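Local coordinates for protein afamin (PDB 6FAK) that carries hydrophobic molecules in body fluids, binding vitamin E and keeping lipidated Wnt proteins soluble and active, at residues Q15-I18 and E19-E23; E520-Q523 and R524-R528. One frame throughout, in Å; residues are numbered along the deposited sequence.

Interaction 1: Q15-I18 and E19-E23; sequences QKFI and EDNIE
The backbone carbonyl of F17 is gripped twice by N21. N21 ND2 donates to F17 O over 2.7 Å and N21 N to the same oxygen over 2.9 Å, the two donors reaching it from opposite faces of the carbonyl plane. Both bonds are noticeably bent at the hydrogen. Holding CG beside its own backbone N (chi1 -65°), N21 folds its amide back along the chain, which also lays ND2 over the centre of the F17 ring, 3.2 Å above the plane. Ring and amide planes are inclined by 42°, so the nitrogen sits over the pi face while the amide as a whole is not stacked on it. One NH2 group thus serves the carbonyl and rests on the aromatic face of a single residue.

N21 is where helix 13-20 leaves helical geometry and also the residue just before helix 22-33, so this is a helix-to-helix junction in the first domain of the three-domain albumin fold. Upstream of it the ordinary i to i+4 pattern holds: E19 N is bonded to Q15 O and D20 N to K16 O.

Earlier in the helix K16 and E19 run side by side, pointing the same way, and K16 NZ forms a salt bridge of 2.7 Å with E19 OE1, met on the syn side but 29° out of the carboxylate plane. Bends at chi2, chi3 and chi4 curl the lysine round to that oxygen. The other carboxylate oxygen, E19 OE2, lies 3.7 Å from Q15 NE2, with amide and carboxylate planes almost perpendicular. Q15 OE1 is satisfied by R258 of helix 253-268, whose I257 and R258 also pack against I18, while E19 rests on K53 and M57 of helix 39-58.

Interaction 2: E520-Q523 and R524-R528; sequences EELQ and RKTDR
R524 N is bonded to E520 O at 2.7 Å, the first rung of the i to i+4 ladder of helix 521-536 in the third albumin domain, with E520 at the N-cap position. K525 N on E521 O and D527 N on Q523 O continue it. The charged ends of the same turns reach other helices. D527 is buried, and its OD1 is paired with K407 in a salt bridge to helix 376-417, where D527 also packs on Y408 and L411. Replacing this aspartate with alanine removes the carboxylate, and the K407 ammonium would probably lose its acidic mate, with a gap opened against Y408 and L411. R524 and R528 turn to a different neighbour: both form salt bridges with E424, and R524 NH2 has a further hydrogen bond to S428 of helix 423-440.

T526 brings two donors to the carbonyl oxygen of L522. T526 OG1 donates to L522 O at 3.2 Å, and T526 N reaches the same L522 O at 3.3 Å from well above the carbonyl plane, although its N-H points almost straight at the acceptor (170°). The hydroxyl can turn back on the preceding turn because OG1 stands anti to the carbonyl carbon (chi1 -63°). At the start of the helix E521 OE1 accepts weak bonds from E520 N and L522 N.

The D527 carboxylate lies back along the Q523 carbonyl, D527 CG being 3.2 Å from Q523 O. V427 of helix 423-440 packs against R524, D527 and R528, so this helix start is held against two others. More loosely, L522 CD2 approaches T526 OG1 at 4.1 Å, the two side chains crossing. Beside the arginine pair, R524 CG lies 3.5 Å above the plane of the R528 guanidinium, offset toward its rim.

From the N terminus, the chain first meets interaction 1, which spans the break between helix 13-20 and helix 22-33 and lies against helices 39-58 and 253-268, so that the start of the first albumin domain touches the second. Interaction 2 comes about five hundred residues later, in the opening turns of helix 521-536, which is tied to helices 376-417 and 423-440 in the third domain. Each contact closes just a turn or so of helix. The two follow in series and neither nest nor cross. The centres of interaction 1 and interaction 2 are about 42 Å apart. The nearest atoms of interaction 1 and interaction 2 are about 28 Å apart, leaving no direct contact.

Interaction 1: Q15-I18 and E19-E23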
ATOM      1  N   GLN A  15     -19.145  19.449  -4.756  1.00 47.95           N
ATOM      2  CA  GLN A  15     -20.501  18.916  -4.972  1.00 49.88           C
ATOM      3  C   GLN A  15     -20.820  18.794  -6.457  1.00 52.22           C
ATOM      4  O   GLN A  15     -21.492  17.847  -6.885  1.00 53.87           O
ATOM      5  CB  GLN A  15     -21.556  19.804  -4.290  1.00 54.28           C
ATOM      6  CG  GLN A  15     -22.990  19.271  -4.284  1.00 58.02           C
ATOM      7  CD  GLN A  15     -23.138  17.902  -3.624  1.00 57.83           C
ATOM      8  OE1 GLN A  15     -22.359  17.556  -2.739  1.00 57.09           O
ATOM      9  NE2 GLN A  15     -24.131  17.106  -4.075  1.00 53.37           N
ATOM     10  N   LYS A  16     -20.308  19.731  -7.247  1.00 52.88           N
ATOM     11  CA  LYS A  16     -20.481  19.653  -8.684  1.00 54.34           C
ATOM     12  C   LYS A  16     -19.690  18.509  -9.243  1.00 47.89           C
ATOM     13  O   LYS A  16     -20.215  17.761 -10.033  1.00 46.00           O
ATOM     14  CB  LYS A  16     -20.107  20.962  -9.405  1.00 61.53           C
ATOM     15  CG  LYS A  16     -21.314  21.786  -9.829  1.00 74.04           C
ATOM     16  CD  LYS A  16     -22.094  22.378  -8.649  1.00 83.59           C
ATOM     17  CE  LYS A  16     -23.347  21.593  -8.277  1.00 89.15           C
ATOM     18  NZ  LYS A  16     -24.340  21.503  -9.392  1.00 91.19           N
ATOM     19  N   PHE A  17     -18.416  18.398  -8.873  1.00 46.39           N
ATOM     20  CA  PHE A  17     -17.602  17.259  -9.306  1.00 46.09           C
ATOM     21  C   PHE A  17     -18.303  15.906  -9.002  1.00 43.90           C
ATOM     22  O   PHE A  17     -18.343  15.021  -9.860  1.00 43.87           O
ATOM     23  CB  PHE A  17     -16.216  17.301  -8.673  1.00 46.37           C
ATOM     24  CG  PHE A  17     -15.333  16.143  -9.069  1.00 45.18           C
ATOM     25  CD1 PHE A  17     -14.530  16.224 -10.199  1.00 45.24           C
ATOM     26  CD2 PHE A  17     -15.317  14.965  -8.324  1.00 45.61           C
ATOM     27  CE1 PHE A  17     -13.724  15.159 -10.575  1.00 44.86           C
ATOM     28  CE2 PHE A  17     -14.512  13.897  -8.703  1.00 43.75           C
ATOM     29  CZ  PHE A  17     -13.718  13.992  -9.832  1.00 45.38           C
ATOM     30  N   ILE A  18     -18.843  15.761  -7.795  1.00 45.14           N
ATOM     31  CA  ILE A  18     -19.506  14.507  -7.370  1.00 47.31           C
ATOM     32  C   ILE A  18     -20.777  14.220  -8.158  1.00 52.69           C
ATOM     33  O   ILE A  18     -20.976  13.079  -8.627  1.00 53.55           O
ATOM     34  CB  ILE A  18     -19.822  14.506  -5.863  1.00 46.69           C
ATOM     35  CG1 ILE A  18     -18.518  14.384  -5.072  1.00 45.84           C
ATOM     36  CG2 ILE A  18     -20.736  13.340  -5.481  1.00 47.30           C
ATOM     37  CD1 ILE A  18     -18.657  14.815  -3.631  1.00 45.41           C
ATOM     38  N   GLU A  19     -21.629  15.240  -8.291  1.00 54.71           N
ATOM     39  CA  GLU A  19     -22.863  15.140  -9.102  1.00 56.83           C
ATOM     40  C   GLU A  19     -22.540  14.746 -10.539  1.00 57.27           C
ATOM     41  O   GLU A  19     -23.149  13.831 -11.088  1.00 58.46           O
ATOM     42  CB  GLU A  19     -23.609  16.475  -9.122  1.00 63.39           C
ATOM     43  CG  GLU A  19     -24.383  16.821  -7.857  1.00 67.27           C
ATOM     44  CD  GLU A  19     -25.100  18.161  -7.961  1.00 74.51           C
ATOM     45  OE1 GLU A  19     -24.855  18.918  -8.936  1.00 74.85           O
ATOM     46  OE2 GLU A  19     -25.927  18.458  -7.070  1.00 83.06           O
ATOM     47  N   ASP A  20     -21.580  15.455 -11.134  1.00 55.75           N
ATOM     48  CA  ASP A  20     -21.082  15.156 -12.475  1.00 56.35           C
ATOM     49  C   ASP A  20     -20.540  13.751 -12.654  1.00 60.13           C
ATOM     50  O   ASP A  20     -20.806  13.146 -13.684  1.00 59.70           O
ATOM     51  CB  ASP A  20     -19.973  16.139 -12.875  1.00 62.14           C
ATOM     52  CG  ASP A  20     -20.513  17.481 -13.370  1.00 66.80           C
ATOM     53  OD1 ASP A  20     -21.751  17.692 -13.320  1.00 62.21           O
ATOM     54  OD2 ASP A  20     -19.681  18.315 -13.814  1.00 69.81           O
ATOM     55  N   ASN A  21     -19.783  13.238 -11.667  1.00 57.35           N
ATOM     56  CA  ASN A  21     -19.115  11.919 -11.773  1.00 52.38           C
ATOM     57  C   ASN A  21     -19.832  10.768 -11.018  1.00 46.74           C
ATOM     58  O   ASN A  21     -19.244   9.740 -10.752  1.00 40.96           O
ATOM     59  CB  ASN A  21     -17.653  12.056 -11.319  1.00 53.92           C
ATOM     60  CG  ASN A  21     -16.846  12.965 -12.238  1.00 60.48           C
ATOM     61  OD1 ASN A  21     -16.469  12.570 -13.349  1.00 64.65           O
ATOM     62  ND2 ASN A  21     -16.587  14.192 -11.786  1.00 57.01           N
ATOM     63  N   ILE A  22     -21.112  10.960 -10.717  1.00 47.51           N
ATOM     64  CA  ILE A  22     -21.910  10.049  -9.906  1.00 48.45           C
ATOM     65  C   ILE A  22     -21.940   8.596 -10.418  1.00 45.52           C
ATOM     66  O   ILE A  22     -22.002   7.646  -9.612  1.00 44.49           O
ATOM     67  CB  ILE A  22     -23.345  10.592  -9.760  1.00 54.10           C
ATOM     68  CG1 ILE A  22     -24.109   9.899  -8.624  1.00 53.90           C
ATOM     69  CG2 ILE A  22     -24.106  10.478 -11.077  1.00 54.91           C
ATOM     70  CD1 ILE A  22     -23.524  10.127  -7.249  1.00 54.91           C
ATOM     71  N   GLU A  23     -21.892   8.434 -11.734  1.00 43.69           N
ATOM     72  CA  GLU A  23     -21.861   7.130 -12.362  1.00 44.45           C
ATOM     73  C   GLU A  23     -20.544   6.418 -12.002  1.00 40.40           C
ATOM     74  O   GLU A  23     -20.559   5.302 -11.482  1.00 41.17           O
ATOM     75  CB  GLU A  23     -22.071   7.248 -13.891  1.00 50.99           C
ATOM     76  CG  GLU A  23     -21.848   5.951 -14.672  1.00 58.58           C
ATOM     77  CD  GLU A  23     -22.305   6.027 -16.139  1.00 66.45           C
ATOM     78  OE1 GLU A  23     -21.573   6.600 -16.984  1.00 65.57           O
ATOM     79  OE2 GLU A  23     -23.383   5.476 -16.456  1.00 69.99           O
TER

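Interaction 2: E520-Q523 and R524-R528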
ATOM      1  N   GLU A 520       7.776 -10.213 -17.064  1.00128.11           N
ATOM      2  CA  GLU A 520       7.253 -10.475 -15.714  1.00127.09           C
ATOM      3  C   GLU A 520       6.566 -11.824 -15.489  1.00115.28           C
ATOM      4  O   GLU A 520       6.699 -12.391 -14.408  1.00111.34           O
ATOM      5  CB  GLU A 520       6.324  -9.336 -15.272  1.00126.88           C
ATOM      6  CG  GLU A 520       5.041  -9.181 -16.079  1.00117.91           C
ATOM      7  CD  GLU A 520       4.253  -7.950 -15.676  1.00107.25           C
ATOM      8  OE1 GLU A 520       4.348  -7.530 -14.504  1.00104.95           O
ATOM      9  OE2 GLU A 520       3.539  -7.399 -16.534  1.00102.96           O
ATOM     10  N   GLU A 521       5.822 -12.325 -16.471  1.00100.73           N
ATOM     11  CA  GLU A 521       5.210 -13.661 -16.361  1.00 90.43           C
ATOM     12  C   GLU A 521       6.265 -14.797 -16.248  1.00 74.51           C
ATOM     13  O   GLU A 521       6.081 -15.744 -15.481  1.00 72.47           O
ATOM     14  CB  GLU A 521       4.187 -13.910 -17.497  1.00 92.33           C
ATOM     15  CG  GLU A 521       4.740 -14.348 -18.854  1.00 98.22           C
ATOM     16  CD  GLU A 521       5.410 -13.238 -19.656  1.00101.76           C
ATOM     17  OE1 GLU A 521       6.163 -12.416 -19.085  1.00 92.11           O
ATOM     18  OE2 GLU A 521       5.188 -13.202 -20.888  1.00107.99           O
ATOM     19  N   LEU A 522       7.370 -14.685 -16.983  1.00 64.50           N
ATOM     20  CA  LEU A 522       8.483 -15.633 -16.840  1.00 70.09           C
ATOM     21  C   LEU A 522       9.269 -15.393 -15.554  1.00 61.34           C
ATOM     22  O   LEU A 522       9.800 -16.336 -14.953  1.00 60.41           O
ATOM     23  CB  LEU A 522       9.433 -15.554 -18.036  1.00 77.05           C
ATOM     24  CG  LEU A 522      10.357 -16.748 -18.328  1.00 77.99           C
ATOM     25  CD1 LEU A 522      10.763 -16.671 -19.797  1.00 82.95           C
ATOM     26  CD2 LEU A 522      11.593 -16.822 -17.430  1.00 75.96           C
ATOM     27  N   GLN A 523       9.385 -14.129 -15.159  1.00 55.07           N
ATOM     28  CA  GLN A 523       9.951 -13.811 -13.867  1.00 52.53           C
ATOM     29  C   GLN A 523       9.080 -14.440 -12.750  1.00 48.71           C
ATOM     30  O   GLN A 523       9.612 -15.030 -11.818  1.00 43.27           O
ATOM     31  CB  GLN A 523      10.076 -12.290 -13.668  1.00 56.08           C
ATOM     32  CG  GLN A 523      10.820 -11.886 -12.396  1.00 63.19           C
ATOM     33  CD  GLN A 523      12.234 -12.456 -12.359  1.00 69.05           C
ATOM     34  OE1 GLN A 523      13.078 -12.061 -13.166  1.00 72.03           O
ATOM     35  NE2 GLN A 523      12.487 -13.428 -11.453  1.00 58.13           N
ATOM     36  N   ARG A 524       7.758 -14.287 -12.861  1.00 47.35           N
ATOM     37  CA  ARG A 524       6.829 -14.753 -11.842  1.00 48.51           C
ATOM     38  C   ARG A 524       6.853 -16.289 -11.699  1.00 42.97           C
ATOM     39  O   ARG A 524       6.806 -16.803 -10.587  1.00 39.38           O
ATOM     40  CB  ARG A 524       5.400 -14.213 -12.068  1.00 51.88           C
ATOM     41  CG  ARG A 524       4.503 -14.368 -10.837  1.00 60.86           C
ATOM     42  CD  ARG A 524       3.302 -13.419 -10.789  1.00 66.21           C
ATOM     43  NE  ARG A 524       3.573 -12.234  -9.974  1.00 69.66           N
ATOM     44  CZ  ARG A 524       3.190 -12.014  -8.702  1.00 65.54           C
ATOM     45  NH1 ARG A 524       2.468 -12.926  -8.015  1.00 60.78           N
ATOM     46  NH2 ARG A 524       3.539 -10.882  -8.102  1.00 66.84           N
ATOM     47  N   LYS A 525       6.985 -16.992 -12.809  1.00 40.89           N
ATOM     48  CA  LYS A 525       7.143 -18.456 -12.828  1.00 39.33           C
ATOM     49  C   LYS A 525       8.379 -18.961 -12.114  1.00 36.50           C
ATOM     50  O   LYS A 525       8.328 -19.957 -11.370  1.00 35.19           O
ATOM     51  CB  LYS A 525       7.157 -18.965 -14.276  1.00 44.04           C
ATOM     52  CG  LYS A 525       7.978 -20.237 -14.577  1.00 54.13           C
ATOM     53  CD  LYS A 525       7.348 -21.534 -14.030  1.00 65.23           C
ATOM     54  CE  LYS A 525       8.375 -22.638 -13.715  1.00 62.86           C
ATOM     55  NZ  LYS A 525       7.754 -23.915 -13.235  1.00 57.04           N
ATOM     56  N   THR A 526       9.507 -18.326 -12.388  1.00 34.79           N
ATOM     57  CA  THR A 526      10.744 -18.601 -11.652  1.00 33.19           C
ATOM     58  C   THR A 526      10.583 -18.358 -10.131  1.00 30.32           C
ATOM     59  O   THR A 526      11.035 -19.170  -9.310  1.00 28.40           O
ATOM     60  CB  THR A 526      11.867 -17.729 -12.206  1.00 37.07           C
ATOM     61  OG1 THR A 526      12.069 -18.104 -13.573  1.00 41.57           O
ATOM     62  CG2 THR A 526      13.197 -17.893 -11.408  1.00 35.74           C
ATOM     63  N   ASP A 527       9.915 -17.248  -9.803  1.00 30.55           N
ATOM     64  CA  ASP A 527       9.699 -16.842  -8.425  1.00 29.81           C
ATOM     65  C   ASP A 527       8.818 -17.866  -7.694  1.00 27.59           C
ATOM     66  O   ASP A 527       9.102 -18.229  -6.549  1.00 26.43           O
ATOM     67  CB  ASP A 527       9.119 -15.432  -8.358  1.00 30.33           C
ATOM     68  CG  ASP A 527      10.115 -14.354  -8.763  1.00 33.58           C
ATOM     69  OD1 ASP A 527      11.307 -14.610  -9.048  1.00 34.07           O
ATOM     70  OD2 ASP A 527       9.715 -13.181  -8.794  1.00 37.37           O
ATOM     71  N   ARG A 528       7.784 -18.344  -8.370  1.00 27.18           N
ATOM     72  CA  ARG A 528       6.910 -19.354  -7.793  1.00 27.71           C
ATOM     73  C   ARG A 528       7.591 -20.660  -7.573  1.00 26.52           C
ATOM     74  O   ARG A 528       7.363 -21.299  -6.553  1.00 25.65           O
ATOM     75  CB  ARG A 528       5.675 -19.645  -8.624  1.00 30.35           C
ATOM     76  CG  ARG A 528       4.721 -18.500  -8.789  1.00 34.37           C
ATOM     77  CD  ARG A 528       3.596 -19.036  -9.671  1.00 40.96           C
ATOM     78  NE  ARG A 528       2.675 -17.990 -10.055  1.00 46.32           N
ATOM     79  CZ  ARG A 528       2.561 -17.405 -11.249  1.00 51.64           C
ATOM     80  NH1 ARG A 528       3.324 -17.786 -12.276  1.00 54.25           N
ATOM     81  NH2 ARG A 528       1.651 -16.447 -11.423  1.00 53.48           N
TER